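Local coordinates for Acarbose/maltose binding protein GacH (Streptomyces glaucescens, PDB 3K01), which binds acarbose and an acarbose homolog as the solute receptor of an ABC transporter, and probably maltose as well, at residues V213-K226 / M383-A397. Numbering follows the deposited sequence. Where two conformers were deposited one is given.
Sequences VDDEAGVRAYRVIK and MANVLSGETSPDEAA
The ring of Tyr222 has Ala396 over one face: CB lies 3.8 Å from the ring centroid and 8° off its normal, a CH-pi contact. Met383, Val386, Pro393 and Ala397 approach the ring obliquely. Met383, Val386, Ala396 and Ala397 form the hole that takes this knob. The phenol OH is hydrogen-bonded to Thr400, and the ring also stacks with Phe192.

Toward the C-terminal end of 213-226, Ile225 crosses Met383 at about a right angle. Its CD1 is only 3.2 Å from Met383 CG, tighter than a normal carbon contact. Ile225 CG1 packs on Leu387 CD2 at 4.0 Å. Lys226 bends at chi2, and its CD and CE pass close to Val386 O. NZ then donates to Leu387 O (2.9 Å), from above the carbonyl plane. Leu387 O lies just ahead of Gly389, whose positive phi and two bonds back into the last turn make a Schellman motif.

At the other end, Val219 CG2 touches Ala397 CB at 3.6 Å. The ring of Pro393 lies on the backbone of Val219 and Arg223. One water donates to both Glu216 OE2 and Asp394 OD1, and probably eases the closeness of these two carboxylates.

Helix 216-230 thus packs against a helix-loop-helix made by helices 376-387 and 393-407. The axis of 216-226 crosses that of 383-387 at -47° and runs at 126° to that of 393-397. A salt bridge from Asp214 to Arg405 extends the join along helix 393-407, while helix 193-198 touches Ile225 through Tyr195.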
loop_
_atom_site.group_PDB
_atom_site.type_symbol
_atom_site.label_atom_id
_atom_site.label_comp_id
_atom_site.label_asym_id
_atom_site.label_seq_id
_atom_site.Cartn_x
_atom_site.Cartn_y
_atom_site.Cartn_z
ATOM N N VAL A 213 12.803 15.007 2.595
ATOM C CA VAL A 213 12.758 14.625 1.176
ATOM C C VAL A 213 13.814 15.322 0.327
ATOM O O VAL A 213 14.181 14.828 -0.754
ATOM C CB VAL A 213 11.361 14.873 0.588
ATOM C CG1 VAL A 213 11.118 16.353 0.317
ATOM C CG2 VAL A 213 11.112 14.033 -0.674
ATOM N N ASP A 214 14.312 16.455 0.825
ATOM C CA ASP A 214 15.326 17.225 0.101
ATOM C C ASP A 214 16.727 17.061 0.670
ATOM O O ASP A 214 17.624 17.877 0.362
ATOM C CB ASP A 214 14.940 18.704 -0.038
ATOM C CG ASP A 214 14.644 19.374 1.293
ATOM O OD1 ASP A 214 14.681 18.718 2.350
ATOM O OD2 ASP A 214 14.417 20.605 1.258
ATOM N N ASP A 215 16.947 16.060 1.523
ATOM C CA ASP A 215 18.325 15.761 1.859
ATOM C C ASP A 215 18.986 15.034 0.680
ATOM O O ASP A 215 18.375 14.858 -0.383
ATOM C CB ASP A 215 18.420 14.991 3.158
ATOM C CG ASP A 215 17.826 13.626 3.066
ATOM O OD1 ASP A 215 17.575 13.139 1.929
ATOM O OD2 ASP A 215 17.607 13.038 4.148
ATOM N N GLU A 216 20.255 14.682 0.825
ATOM C CA GLU A 216 20.951 14.148 -0.330
ATOM C C GLU A 216 20.356 12.851 -0.850
ATOM O O GLU A 216 20.424 12.589 -2.057
ATOM C CB GLU A 216 22.452 14.041 -0.097
ATOM C CG GLU A 216 23.157 15.407 -0.370
ATOM C CD GLU A 216 22.922 15.997 -1.800
ATOM O OE1 GLU A 216 22.852 15.238 -2.795
ATOM O OE2 GLU A 216 22.824 17.242 -1.930
ATOM N N ALA A 217 19.769 12.044 0.028
ATOM C CA ALA A 217 19.097 10.824 -0.430
ATOM C C ALA A 217 17.968 11.134 -1.398
ATOM O O ALA A 217 17.761 10.414 -2.363
ATOM C CB ALA A 217 18.574 10.031 0.743
ATOM N N GLY A 218 17.225 12.209 -1.156
ATOM C CA GLY A 218 16.154 12.598 -2.063
ATOM C C GLY A 218 16.677 13.064 -3.411
ATOM O O GLY A 218 16.134 12.719 -4.483
ATOM N N VAL A 219 17.765 13.836 -3.388
ATOM C CA VAL A 219 18.386 14.248 -4.646
ATOM C C VAL A 219 18.829 13.014 -5.423
ATOM O O VAL A 219 18.551 12.887 -6.616
ATOM C CB VAL A 219 19.608 15.144 -4.367
ATOM C CG1 VAL A 219 20.356 15.449 -5.677
ATOM C CG2 VAL A 219 19.194 16.428 -3.654
ATOM N N ARG A 220 19.500 12.094 -4.737
ATOM C CA ARG A 220 19.963 10.864 -5.393
ATOM C C ARG A 220 18.804 10.078 -5.972
ATOM O O ARG A 220 18.953 9.473 -7.027
ATOM C CB ARG A 220 20.744 9.953 -4.450
ATOM C CG ARG A 220 22.140 10.476 -4.097
ATOM C CD ARG A 220 22.969 9.380 -3.466
ATOM N NE ARG A 220 22.339 8.757 -2.286
ATOM C CZ ARG A 220 22.491 9.184 -1.035
ATOM N NH1 ARG A 220 21.888 8.562 -0.029
ATOM N NH2 ARG A 220 23.270 10.242 -0.787
ATOM N N ALA A 221 17.661 10.045 -5.294
ATOM C CA ALA A 221 16.521 9.287 -5.814
ATOM C C ALA A 221 16.016 9.865 -7.138
ATOM O O ALA A 221 15.722 9.102 -8.083
ATOM C CB ALA A 221 15.426 9.245 -4.792
ATOM N N TYR A 222 15.884 11.194 -7.221
ATOM C CA TYR A 222 15.536 11.782 -8.502
ATOM C C TYR A 222 16.602 11.500 -9.570
ATOM O O TYR A 222 16.269 11.296 -10.750
ATOM C CB TYR A 222 15.266 13.279 -8.358
ATOM C CG TYR A 222 13.945 13.637 -7.708
ATOM C CD1 TYR A 222 12.737 13.376 -8.349
ATOM C CD2 TYR A 222 13.908 14.268 -6.455
ATOM C CE1 TYR A 222 11.526 13.751 -7.774
ATOM C CE2 TYR A 222 12.696 14.639 -5.879
ATOM C CZ TYR A 222 11.515 14.358 -6.537
ATOM O OH TYR A 222 10.288 14.723 -6.023
ATOM N N ARG A 223 17.877 11.504 -9.175
ATOM C CA ARG A 223 18.944 11.179 -10.125
ATOM C C ARG A 223 18.839 9.744 -10.621
ATOM O O ARG A 223 19.060 9.482 -11.795
ATOM C CB ARG A 223 20.307 11.424 -9.487
ATOM C CG ARG A 223 21.467 11.372 -10.474
ATOM C CD ARG A 223 22.778 11.772 -9.832
ATOM N NE ARG A 223 22.750 13.169 -9.421
ATOM C CZ ARG A 223 22.892 13.603 -8.169
ATOM N NH1 ARG A 223 23.084 12.750 -7.160
ATOM N NH2 ARG A 223 22.863 14.905 -7.937
ATOM N N VAL A 224 18.520 8.810 -9.732
ATOM C CA VAL A 224 18.422 7.390 -10.122
ATOM C C VAL A 224 17.371 7.180 -11.193
ATOM O O VAL A 224 17.615 6.461 -12.179
ATOM C CB VAL A 224 18.092 6.517 -8.875
ATOM C CG1 VAL A 224 17.567 5.109 -9.269
ATOM C CG2 VAL A 224 19.294 6.399 -7.968
ATOM N N ILE A 225 16.206 7.793 -11.049
ATOM C CA ILE A 225 15.161 7.522 -12.024
ATOM C C ILE A 225 15.544 8.073 -13.396
ATOM O O ILE A 225 15.300 7.436 -14.422
ATOM C CB ILE A 225 13.750 8.007 -11.568
ATOM C CG1 ILE A 225 13.642 9.550 -11.481
ATOM C CG2 ILE A 225 13.338 7.310 -10.269
ATOM C CD1 ILE A 225 12.224 10.021 -11.190
ATOM N N LYS A 226 16.162 9.252 -13.417
ATOM C CA LYS A 226 16.586 9.806 -14.707
ATOM C C LYS A 226 17.718 8.989 -15.329
ATOM O O LYS A 226 17.734 8.786 -16.548
ATOM C CB LYS A 226 17.028 11.256 -14.503
ATOM C CG LYS A 226 17.310 12.043 -15.811
ATOM C CD LYS A 226 16.165 11.970 -16.794
ATOM C CE LYS A 226 16.303 13.012 -17.900
ATOM N NZ LYS A 226 15.342 12.777 -19.033
ATOM N N MET A 383 8.882 14.610 -10.116
ATOM C CA MET A 383 9.385 13.443 -10.838
ATOM C C MET A 383 9.090 13.564 -12.336
ATOM O O MET A 383 9.942 13.191 -13.154
ATOM C CB MET A 383 8.830 12.135 -10.278
ATOM C CG MET A 383 9.114 10.907 -11.207
ATOM S SD MET A 383 8.531 9.343 -10.524
ATOM C CE MET A 383 7.011 10.139 -9.869
ATOM N N ALA A 384 7.914 14.062 -12.697
ATOM C CA ALA A 384 7.595 14.266 -14.103
ATOM C C ALA A 384 8.576 15.230 -14.744
ATOM O O ALA A 384 9.064 14.991 -15.859
ATOM C CB ALA A 384 6.168 14.770 -14.258
ATOM N N ASN A 385 8.889 16.310 -14.045
ATOM C CA ASN A 385 9.753 17.326 -14.604
ATOM C C ASN A 385 11.204 16.871 -14.686
ATOM O O ASN A 385 11.940 17.344 -15.548
ATOM C CB ASN A 385 9.568 18.643 -13.848
ATOM C CG ASN A 385 8.186 19.247 -14.079
ATOM O OD1 ASN A 385 7.375 18.752 -14.886
ATOM N ND2 ASN A 385 7.906 20.309 -13.350
ATOM N N VAL A 386 11.622 15.976 -13.781
ATOM C CA VAL A 386 12.942 15.369 -13.891
ATOM C C VAL A 386 12.963 14.454 -15.123
ATOM O O VAL A 386 13.898 14.507 -15.933
ATOM C CB VAL A 386 13.291 14.566 -12.618
ATOM C CG1 VAL A 386 14.476 13.616 -12.844
ATOM C CG2 VAL A 386 13.574 15.529 -11.471
ATOM N N LEU A 387 11.952 13.598 -15.274
ATOM C CA LEU A 387 11.965 12.612 -16.362
ATOM C C LEU A 387 11.885 13.272 -17.729
ATOM O O LEU A 387 12.489 12.767 -18.679
ATOM C CB LEU A 387 10.867 11.571 -16.171
ATOM C CG LEU A 387 11.121 10.614 -15.008
ATOM C CD1 LEU A 387 9.846 9.792 -14.759
ATOM C CD2 LEU A 387 12.326 9.706 -15.259
ATOM N N SER A 388 11.196 14.399 -17.846
ATOM C CA SER A 388 11.148 15.106 -19.131
ATOM C C SER A 388 12.405 15.923 -19.411
ATOM O O SER A 388 12.554 16.454 -20.522
ATOM C CB SER A 388 9.951 16.032 -19.166
ATOM O OG SER A 388 10.162 17.095 -18.229
ATOM N N GLY A 389 13.278 16.088 -18.414
ATOM C CA GLY A 389 14.553 16.805 -18.616
ATOM C C GLY A 389 14.504 18.266 -18.237
ATOM O O GLY A 389 15.529 18.959 -18.319
ATOM N N GLU A 390 13.350 18.743 -17.800
ATOM C CA GLU A 390 13.171 20.153 -17.468
ATOM C C GLU A 390 13.888 20.560 -16.192
ATOM O O GLU A 390 14.405 21.664 -16.094
ATOM C CB GLU A 390 11.686 20.438 -17.313
ATOM C CG GLU A 390 10.927 20.147 -18.592
ATOM C CD GLU A 390 9.456 20.005 -18.360
ATOM O OE1 GLU A 390 9.034 20.241 -17.203
ATOM O OE2 GLU A 390 8.737 19.641 -19.334
ATOM N N THR A 391 13.934 19.651 -15.225
ATOM C CA THR A 391 14.367 19.992 -13.871
ATOM C C THR A 391 15.438 19.010 -13.431
ATOM O O THR A 391 15.272 17.788 -13.576
ATOM C CB THR A 391 13.162 19.923 -12.927
ATOM O OG1 THR A 391 12.177 20.832 -13.410
ATOM C CG2 THR A 391 13.541 20.242 -11.488
ATOM N N SER A 392 16.530 19.521 -12.860
ATOM C CA SER A 392 17.583 18.668 -12.329
ATOM C C SER A 392 17.137 18.006 -11.026
ATOM O O SER A 392 16.284 18.534 -10.317
ATOM C CB SER A 392 18.838 19.501 -12.067
ATOM O OG SER A 392 18.618 20.425 -11.001
ATOM N N PRO A 393 17.736 16.871 -10.688
ATOM C CA PRO A 393 17.483 16.245 -9.392
ATOM C C PRO A 393 17.581 17.185 -8.191
ATOM O O PRO A 393 16.738 17.111 -7.295
ATOM C CB PRO A 393 18.542 15.136 -9.336
ATOM C CG PRO A 393 18.645 14.720 -10.763
ATOM C CD PRO A 393 18.593 16.018 -11.535
ATOM N N ASP A 394 18.572 18.059 -8.143
ATOM C CA ASP A 394 18.706 18.898 -6.959
ATOM C C ASP A 394 17.547 19.885 -6.885
ATOM O O ASP A 394 16.996 20.097 -5.804
ATOM C CB ASP A 394 20.026 19.658 -6.984
ATOM C CG ASP A 394 20.222 20.464 -5.728
ATOM O OD1 ASP A 394 20.626 19.858 -4.730
ATOM O OD2 ASP A 394 19.936 21.671 -5.738
ATOM N N GLU A 395 17.189 20.515 -7.995
ATOM C CA GLU A 395 16.084 21.468 -7.975
ATOM C C GLU A 395 14.777 20.731 -7.694
ATOM O O GLU A 395 13.911 21.253 -6.984
ATOM C CB GLU A 395 15.974 22.258 -9.284
ATOM C CG GLU A 395 14.929 23.373 -9.216
ATOM C CD GLU A 395 14.795 24.193 -10.468
ATOM O OE1 GLU A 395 15.191 23.714 -11.549
ATOM O OE2 GLU A 395 14.283 25.337 -10.374
ATOM N N ALA A 396 14.613 19.525 -8.245
ATOM C CA ALA A 396 13.410 18.731 -7.969
ATOM C C ALA A 396 13.278 18.451 -6.479
ATOM O O ALA A 396 12.194 18.584 -5.912
ATOM C CB ALA A 396 13.448 17.414 -8.729
ATOM N N ALA A 397 14.357 18.030 -5.846
ATOM C CA ALA A 397 14.331 17.750 -4.418
ATOM C C ALA A 397 14.038 19.007 -3.610
ATOM O O ALA A 397 13.183 18.984 -2.701
ATOM C CB ALA A 397 15.646 17.124 -3.996
HETATM O O HOH W 1 22.778 18.329 -4.617
#